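Local coordinates for protein short afifavidin (Afifella pfennigii, PDB 6HDT) that binds biotin and 2-iminobiotin in a strong non-covalent complex as a dimeric member of the avidin family, its exact biological role remaining obscure, at residues A[4-10]-A[35-39]; A[14-20]-A[32-36]. All blocks are in the same frame, centred on the assembly; numbering follows the deposited sequence.

Both contacts lie at one end of the antiparallel barrel, on the same side of the chain's centre, with their centres about 9 Å apart. Along the chain, segment 4-10 leads into helix 7-14, and segment 14-20 carries on from the end of that helix to strand 20-24; 32-36 and 35-39 overlap at Phe-35 and Gly-36, running from strand 30-35 into the turn before strand 40-46. A hydrogen bond from Arg-8 NH2 to Pro-17 O, 3.1 Å, also joins the two N-terminal segments. The N-terminal helix is thereby packed against the barrel end. Contact 1 lies away from the biotin site, and in contact 2 the side chain of Leu-33 is still about 12 Å from the bound biotin.

Contact 1 (A[4-10]-A[35-39]); sequences DMSPRQS and FGAGN
Gly-36 O accepts from two waters, one shared with Met-5 O and the other with Ser-10 OG. The first, 2.8 Å from Gly-36 O, also donates to Met-5 O and accepts from Asn-39 N, so a single molecule joins the N-terminal segment to two points of the turn. The second accepts from Ser-10 OG at 2.6 Å and sits in plane at the edge of the Phe-35 ring. Ser-10 OG stands anti to its own N (chi1 180°), a setting that brings it 3.7 Å from Phe-35 CD1, while Ser-10 O lies over one face of that ring. The direct polar link is Gly-38 N to Asp-4 OD2, 2.9 Å long and fairly straight (160° at the hydrogen), received on the syn lone pair of the carboxylate. Ala-37 CB packs against the same oxygen. Between these polar ends the Pro-7 ring rests on backbone: CB lies 3.4 Å from Phe-35 O, and CG faces the carbonyl carbon of Gly-36. Just before the helix, Ser-6 OG accepts from Gln-9 N while Gln-9 OE1 accepts from Ser-6 N, 3.0 Å away. This reciprocal pair is a capping box, and it starts the N-terminal helix 7-14 beside the turn joining strands 30-35 and 40-46 of the avidin barrel.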
ATOM      1  N   ASP A   4      -8.804 -15.295 -13.059  1.00 29.92           N
ATOM      2  CA  ASP A   4      -8.596 -14.661 -11.763  1.00 28.30           C
ATOM      3  C   ASP A   4      -8.141 -15.709 -10.744  1.00 32.10           C
ATOM      4  O   ASP A   4      -8.759 -16.774 -10.612  1.00 31.21           O
ATOM      5  CB  ASP A   4      -9.841 -13.962 -11.201  1.00 27.83           C
ATOM      6  CG  ASP A   4      -9.488 -12.977 -10.087  1.00 38.40           C
ATOM      7  OD1 ASP A   4      -8.368 -12.412 -10.137  1.00 49.65           O
ATOM      8  OD2 ASP A   4     -10.304 -12.747  -9.162  1.00 30.61           O
ATOM      9  N   MET A   5      -7.066 -15.389 -10.024  1.00 31.69           N
ATOM     10  CA  MET A   5      -6.570 -16.244  -8.946  1.00 30.65           C
ATOM     11  C   MET A   5      -7.628 -16.364  -7.858  1.00 33.24           C
ATOM     12  O   MET A   5      -8.141 -15.349  -7.388  1.00 34.00           O
ATOM     13  CB  MET A   5      -5.288 -15.670  -8.355  1.00 38.68           C
ATOM     14  CG  MET A   5      -4.381 -16.722  -7.781  1.00 46.21           C
ATOM     15  SD  MET A   5      -3.313 -17.448  -9.033  1.00 45.89           S
ATOM     16  CE  MET A   5      -1.769 -16.685  -8.540  1.00 56.75           C
ATOM     17  N   SER A   6      -7.966 -17.594  -7.462  1.00 30.80           N
ATOM     18  CA  SER A   6      -8.857 -17.800  -6.327  1.00 25.31           C
ATOM     19  C   SER A   6      -8.217 -17.302  -5.015  1.00 20.19           C
ATOM     20  O   SER A   6      -7.003 -17.234  -4.885  1.00 21.22           O
ATOM     21  CB  SER A   6      -9.230 -19.268  -6.177  1.00 25.93           C
ATOM     22  OG  SER A   6      -8.275 -19.989  -5.404  1.00 28.76           O
ATOM     23  N   PRO A   7      -9.051 -16.931  -4.029  1.00 24.98           N
ATOM     24  CA  PRO A   7      -8.482 -16.548  -2.739  1.00 23.74           C
ATOM     25  C   PRO A   7      -7.504 -17.601  -2.196  1.00 21.33           C
ATOM     26  O   PRO A   7      -6.398 -17.244  -1.758  1.00 21.80           O
ATOM     27  CB  PRO A   7      -9.721 -16.392  -1.860  1.00 24.35           C
ATOM     28  CG  PRO A   7     -10.797 -15.965  -2.823  1.00 26.51           C
ATOM     29  CD  PRO A   7     -10.514 -16.731  -4.082  1.00 26.95           C
ATOM     30  N   ARG A   8      -7.863 -18.887  -2.284  1.00 20.09           N
ATOM     31  CA  ARG A   8      -6.984 -19.950  -1.779  1.00 23.29           C
ATOM     32  C   ARG A   8      -5.678 -20.073  -2.605  1.00 20.65           C
ATOM     33  O   ARG A   8      -4.603 -20.232  -2.052  1.00 22.72           O
ATOM     34  CB  ARG A   8      -7.738 -21.282  -1.687  1.00 25.53           C
ATOM     35  CG  ARG A   8      -6.870 -22.512  -1.962  1.00 35.61           C
ATOM     36  CD  ARG A   8      -7.362 -23.754  -1.239  1.00 42.92           C
ATOM     37  NE  ARG A   8      -7.073 -23.594   0.174  1.00 52.39           N
ATOM     38  CZ  ARG A   8      -7.983 -23.370   1.117  1.00 54.62           C
ATOM     39  NH1 ARG A   8      -9.287 -23.346   0.825  1.00 47.23           N
ATOM     40  NH2 ARG A   8      -7.576 -23.187   2.373  1.00 49.88           N
ATOM     41  N   GLN A   9      -5.779 -19.961  -3.922  1.00 19.13           N
ATOM     42  CA  GLN A   9      -4.600 -19.970  -4.786  1.00 22.83           C
ATOM     43  C   GLN A   9      -3.686 -18.781  -4.477  1.00 20.58           C
ATOM     44  O   GLN A   9      -2.479 -18.908  -4.470  1.00 20.33           O
ATOM     45  CB  GLN A   9      -5.014 -19.955  -6.255  1.00 24.13           C
ATOM     46  CG  GLN A   9      -5.565 -21.283  -6.760  1.00 28.22           C
ATOM     47  CD  GLN A   9      -6.198 -21.139  -8.142  1.00 30.17           C
ATOM     48  OE1 GLN A   9      -6.702 -20.067  -8.513  1.00 26.43           O
ATOM     49  NE2 GLN A   9      -6.188 -22.220  -8.904  1.00 32.76           N
ATOM     50  N   SER A  10      -4.274 -17.606  -4.218  1.00 20.15           N
ATOM     51  CA  SER A  10      -3.466 -16.453  -3.865  1.00 21.94           C
ATOM     52  C   SER A  10      -2.702 -16.623  -2.506  1.00 20.43           C
ATOM     53  O   SER A  10      -1.523 -16.213  -2.355  1.00 24.30           O
ATOM     54  CB  SER A  10      -4.358 -15.193  -3.886  1.00 22.40           C
ATOM     55  OG  SER A  10      -3.602 -14.089  -3.545  1.00 25.65           O
ATOM     56  N   PHE A  35      -6.718 -13.062   2.064  1.00 18.62           N
ATOM     57  CA  PHE A  35      -6.620 -13.028   0.612  1.00 19.79           C
ATOM     58  C   PHE A  35      -7.997 -13.170  -0.055  1.00 21.56           C
ATOM     59  O   PHE A  35      -8.833 -13.991   0.354  1.00 21.92           O
ATOM     60  CB  PHE A  35      -5.654 -14.100   0.127  1.00 19.15           C
ATOM     61  CG  PHE A  35      -4.273 -13.854   0.593  1.00 20.24           C
ATOM     62  CD1 PHE A  35      -3.465 -12.940  -0.070  1.00 26.07           C
ATOM     63  CD2 PHE A  35      -3.811 -14.432   1.750  1.00 19.62           C
ATOM     64  CE1 PHE A  35      -2.199 -12.656   0.381  1.00 26.22           C
ATOM     65  CE2 PHE A  35      -2.531 -14.152   2.205  1.00 19.02           C
ATOM     66  CZ  PHE A  35      -1.731 -13.264   1.521  1.00 19.19           C
ATOM     67  N   GLY A  36      -8.231 -12.336  -1.064  1.00 18.76           N
ATOM     68  CA  GLY A  36      -9.475 -12.370  -1.824  1.00 20.89           C
ATOM     69  C   GLY A  36      -9.268 -12.413  -3.329  1.00 20.11           C
ATOM     70  O   GLY A  36      -8.211 -12.778  -3.810  1.00 22.00           O
ATOM     71  N   ALA A  37     -10.309 -12.031  -4.062  1.00 23.45           N
ATOM     72  CA  ALA A  37     -10.299 -12.048  -5.514  1.00 21.46           C
ATOM     73  C   ALA A  37      -9.577 -10.801  -6.025  1.00 23.42           C
ATOM     74  O   ALA A  37      -9.359  -9.852  -5.281  1.00 26.95           O
ATOM     75  CB  ALA A  37     -11.708 -12.069  -6.037  1.00 22.11           C
ATOM     76  N   GLY A  38      -9.199 -10.816  -7.296  1.00 22.91           N
ATOM     77  CA  GLY A  38      -8.493  -9.708  -7.880  1.00 19.73           C
ATOM     78  C   GLY A  38      -7.187  -9.394  -7.174  1.00 17.59           C
ATOM     79  O   GLY A  38      -6.846  -8.236  -7.027  1.00 21.57           O
ATOM     80  N   ASN A  39      -6.431 -10.411  -6.732  1.00 18.03           N
ATOM     81  CA  ASN A  39      -5.156 -10.169  -6.015  1.00 18.85           C
ATOM     82  C   ASN A  39      -5.314  -9.378  -4.693  1.00 18.24           C
ATOM     83  O   ASN A  39      -4.326  -8.850  -4.145  1.00 20.28           O
ATOM     84  CB  ASN A  39      -4.110  -9.467  -6.935  1.00 21.75           C
ATOM     85  CG  ASN A  39      -3.896 -10.197  -8.275  1.00 23.00           C
ATOM     86  OD1 ASN A  39      -3.620  -9.591  -9.332  1.00 24.14           O
ATOM     87  ND2 ASN A  39      -4.035 -11.484  -8.238  1.00 23.24           N
TER
HETATM   88  O   HOH W   1      -6.863 -13.241  -6.249  1.00 21.79           O
HETATM   89  O   HOH W   2      -5.455 -12.287  -3.173  1.00 19.96           O

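Contact 2 (A[14-20]-A[32-36]); sequences FGVPAVS and TLVFG
The rings of Phe-14 and Phe-35 meet obliquely, centroids 5.5 Å apart and planes at 46°, and the two side chains cross at about a right angle. Phe-35 CZ does the touching, 3.7 Å from Phe-14 CD2 and close to Phe-14 CG as well. Val-16 CG2 approaches Phe-35 CE2 obliquely too, whereas Val-19 O lies at the ring edge, near its plane, 3.5 Å from Phe-35 CD2. With CG anti to the carbonyl carbon (chi1 -64°), the Phe-35 ring is carried toward helix 7-14, where Ala-11 also touches it. Were Phe-35 replaced by an alanine, Phe-14 and Val-16 would probably lose their aromatic neighbour and a gap would open between helix and strand. Val-19 O accepts the backbone N-H of Phe-35 at 3.0 Å (166° at the hydrogen), and the same oxygen takes a CA-H...O contact from Val-34. A shorter one, 3.1 Å, runs from Ser-20 CA to Leu-33 O. The side chains of Val-19 and Val-34 lie side by side, CG2 to CG1 4.1 Å. Ser-20 and Val-34 form an antiparallel non-hydrogen-bonded pair, the point where the incoming chain joins the sheet. Upstream, Gly-15, at positive phi, is the C-prime residue of a Schellman motif (Val-16 N to Ala-11 O, Gly-15 N to Glu-12 O) that ends helix 7-14; the chain then runs through 16-19 to strand 20-24, the first of the eight-stranded avidin barrel.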
ATOM      1  N   PHE A  14       1.358 -17.095  -1.771  1.00 21.18           N
ATOM      2  CA  PHE A  14       2.092 -16.326  -0.768  1.00 18.01           C
ATOM      3  C   PHE A  14       2.913 -17.206   0.185  1.00 21.42           C
ATOM      4  O   PHE A  14       3.957 -16.788   0.649  1.00 26.11           O
ATOM      5  CB  PHE A  14       1.143 -15.394  -0.032  1.00 18.98           C
ATOM      6  CG  PHE A  14       1.830 -14.367   0.802  1.00 18.85           C
ATOM      7  CD1 PHE A  14       2.561 -13.327   0.216  1.00 16.27           C
ATOM      8  CD2 PHE A  14       1.743 -14.423   2.182  1.00 17.99           C
ATOM      9  CE1 PHE A  14       3.156 -12.373   1.013  1.00 22.87           C
ATOM     10  CE2 PHE A  14       2.330 -13.452   2.983  1.00 23.06           C
ATOM     11  CZ  PHE A  14       3.039 -12.441   2.399  1.00 19.44           C
ATOM     12  N   GLY A  15       2.440 -18.426   0.440  1.00 23.21           N
ATOM     13  CA  GLY A  15       3.137 -19.410   1.262  1.00 24.30           C
ATOM     14  C   GLY A  15       2.337 -19.873   2.482  1.00 22.50           C
ATOM     15  O   GLY A  15       2.867 -20.519   3.361  1.00 26.38           O
ATOM     16  N   VAL A  16       1.054 -19.550   2.555  1.00 19.82           N
ATOM     17  CA  VAL A  16       0.265 -19.958   3.707  1.00 20.68           C
ATOM     18  C   VAL A  16      -0.867 -20.875   3.241  1.00 24.18           C
ATOM     19  O   VAL A  16      -1.356 -20.756   2.111  1.00 33.41           O
ATOM     20  CB  VAL A  16      -0.237 -18.732   4.513  1.00 21.26           C
ATOM     21  CG1 VAL A  16       0.968 -17.942   5.028  1.00 20.12           C
ATOM     22  CG2 VAL A  16      -1.126 -17.825   3.704  1.00 22.88           C
ATOM     23  N   PRO A  17      -1.287 -21.808   4.105  1.00 35.15           N
ATOM     24  CA  PRO A  17      -2.236 -22.793   3.621  1.00 36.37           C
ATOM     25  C   PRO A  17      -3.691 -22.318   3.649  1.00 30.02           C
ATOM     26  O   PRO A  17      -4.547 -22.992   3.100  1.00 39.13           O
ATOM     27  CB  PRO A  17      -1.998 -23.975   4.575  1.00 39.36           C
ATOM     28  CG  PRO A  17      -1.570 -23.336   5.867  1.00 37.37           C
ATOM     29  CD  PRO A  17      -1.007 -21.975   5.546  1.00 32.03           C
ATOM     30  N   ALA A  18      -3.971 -21.142   4.220  1.00 24.76           N
ATOM     31  CA  ALA A  18      -5.349 -20.771   4.465  1.00 22.57           C
ATOM     32  C   ALA A  18      -5.560 -19.374   3.987  1.00 22.44           C
ATOM     33  O   ALA A  18      -4.639 -18.591   3.910  1.00 24.73           O
ATOM     34  CB  ALA A  18      -5.680 -20.870   5.948  1.00 27.39           C
ATOM     35  N   VAL A  19      -6.799 -19.087   3.667  1.00 22.71           N
ATOM     36  CA  VAL A  19      -7.172 -17.820   3.097  1.00 22.79           C
ATOM     37  C   VAL A  19      -6.898 -16.657   4.087  1.00 22.46           C
ATOM     38  O   VAL A  19      -6.536 -15.533   3.682  1.00 20.29           O
ATOM     39  CB  VAL A  19      -8.624 -17.866   2.542  1.00 32.01           C
ATOM     40  CG1 VAL A  19      -9.541 -18.742   3.375  1.00 41.75           C
ATOM     41  CG2 VAL A  19      -9.224 -16.480   2.429  1.00 29.72           C
ATOM     42  N   SER A  20      -7.056 -16.948   5.371  1.00 20.46           N
ATOM     43  CA  SER A  20      -6.680 -16.030   6.438  1.00 22.74           C
ATOM     44  C   SER A  20      -5.471 -16.560   7.205  1.00 22.27           C
ATOM     45  O   SER A  20      -5.218 -17.764   7.263  1.00 24.21           O
ATOM     46  CB  SER A  20      -7.846 -15.802   7.380  1.00 27.81           C
ATOM     47  OG  SER A  20      -8.306 -17.036   7.903  1.00 36.55           O
ATOM     48  N   THR A  32      -4.000  -9.578  10.907  1.00 18.02           N
ATOM     49  CA  THR A  32      -4.554 -10.698  10.192  1.00 17.69           C
ATOM     50  C   THR A  32      -4.719 -10.312   8.726  1.00 18.87           C
ATOM     51  O   THR A  32      -5.175  -9.219   8.398  1.00 23.33           O
ATOM     52  CB  THR A  32      -5.885 -11.181  10.820  1.00 21.72           C
ATOM     53  OG1 THR A  32      -5.661 -11.664  12.147  1.00 22.05           O
ATOM     54  CG2 THR A  32      -6.522 -12.272   9.978  1.00 21.24           C
ATOM     55  N   LEU A  33      -4.337 -11.229   7.847  1.00 17.68           N
ATOM     56  CA  LEU A  33      -4.432 -11.046   6.409  1.00 19.66           C
ATOM     57  C   LEU A  33      -5.453 -11.993   5.834  1.00 19.41           C
ATOM     58  O   LEU A  33      -5.462 -13.201   6.124  1.00 20.54           O
ATOM     59  CB  LEU A  33      -3.081 -11.297   5.715  1.00 18.72           C
ATOM     60  CG  LEU A  33      -1.939 -10.354   6.093  1.00 19.97           C
ATOM     61  CD1 LEU A  33      -0.682 -10.761   5.362  1.00 22.66           C
ATOM     62  CD2 LEU A  33      -2.301  -8.913   5.783  1.00 20.68           C
ATOM     63  N   VAL A  34      -6.279 -11.447   4.973  1.00 16.44           N
ATOM     64  CA  VAL A  34      -7.285 -12.212   4.250  1.00 19.13           C
ATOM     65  C   VAL A  34      -7.076 -11.993   2.762  1.00 18.67           C
ATOM     66  O   VAL A  34      -7.166 -10.868   2.260  1.00 19.50           O
ATOM     67  CB  VAL A  34      -8.728 -11.814   4.651  1.00 19.73           C
ATOM     68  CG1 VAL A  34      -9.717 -12.822   4.108  1.00 20.47           C
ATOM     69  CG2 VAL A  34      -8.871 -11.727   6.161  1.00 24.66           C
ATOM     70  N   PHE A  35      -6.718 -13.062   2.064  1.00 18.62           N
ATOM     71  CA  PHE A  35      -6.620 -13.028   0.612  1.00 19.79           C
ATOM     72  C   PHE A  35      -7.997 -13.170  -0.055  1.00 21.56           C
ATOM     73  O   PHE A  35      -8.833 -13.991   0.354  1.00 21.92           O
ATOM     74  CB  PHE A  35      -5.654 -14.100   0.127  1.00 19.15           C
ATOM     75  CG  PHE A  35      -4.273 -13.854   0.593  1.00 20.24           C
ATOM     76  CD1 PHE A  35      -3.465 -12.940  -0.070  1.00 26.07           C
ATOM     77  CD2 PHE A  35      -3.811 -14.432   1.750  1.00 19.62           C
ATOM     78  CE1 PHE A  35      -2.199 -12.656   0.381  1.00 26.22           C
ATOM     79  CE2 PHE A  35      -2.531 -14.152   2.205  1.00 19.02           C
ATOM     80  CZ  PHE A  35      -1.731 -13.264   1.521  1.00 19.19           C
ATOM     81  N   GLY A  36      -8.231 -12.336  -1.064  1.00 18.76           N
ATOM     82  CA  GLY A  36      -9.475 -12.370  -1.824  1.00 20.89           C
ATOM     83  C   GLY A  36      -9.268 -12.413  -3.329  1.00 20.11           C
ATOM     84  O   GLY A  36      -8.211 -12.778  -3.810  1.00 22.00           O
TER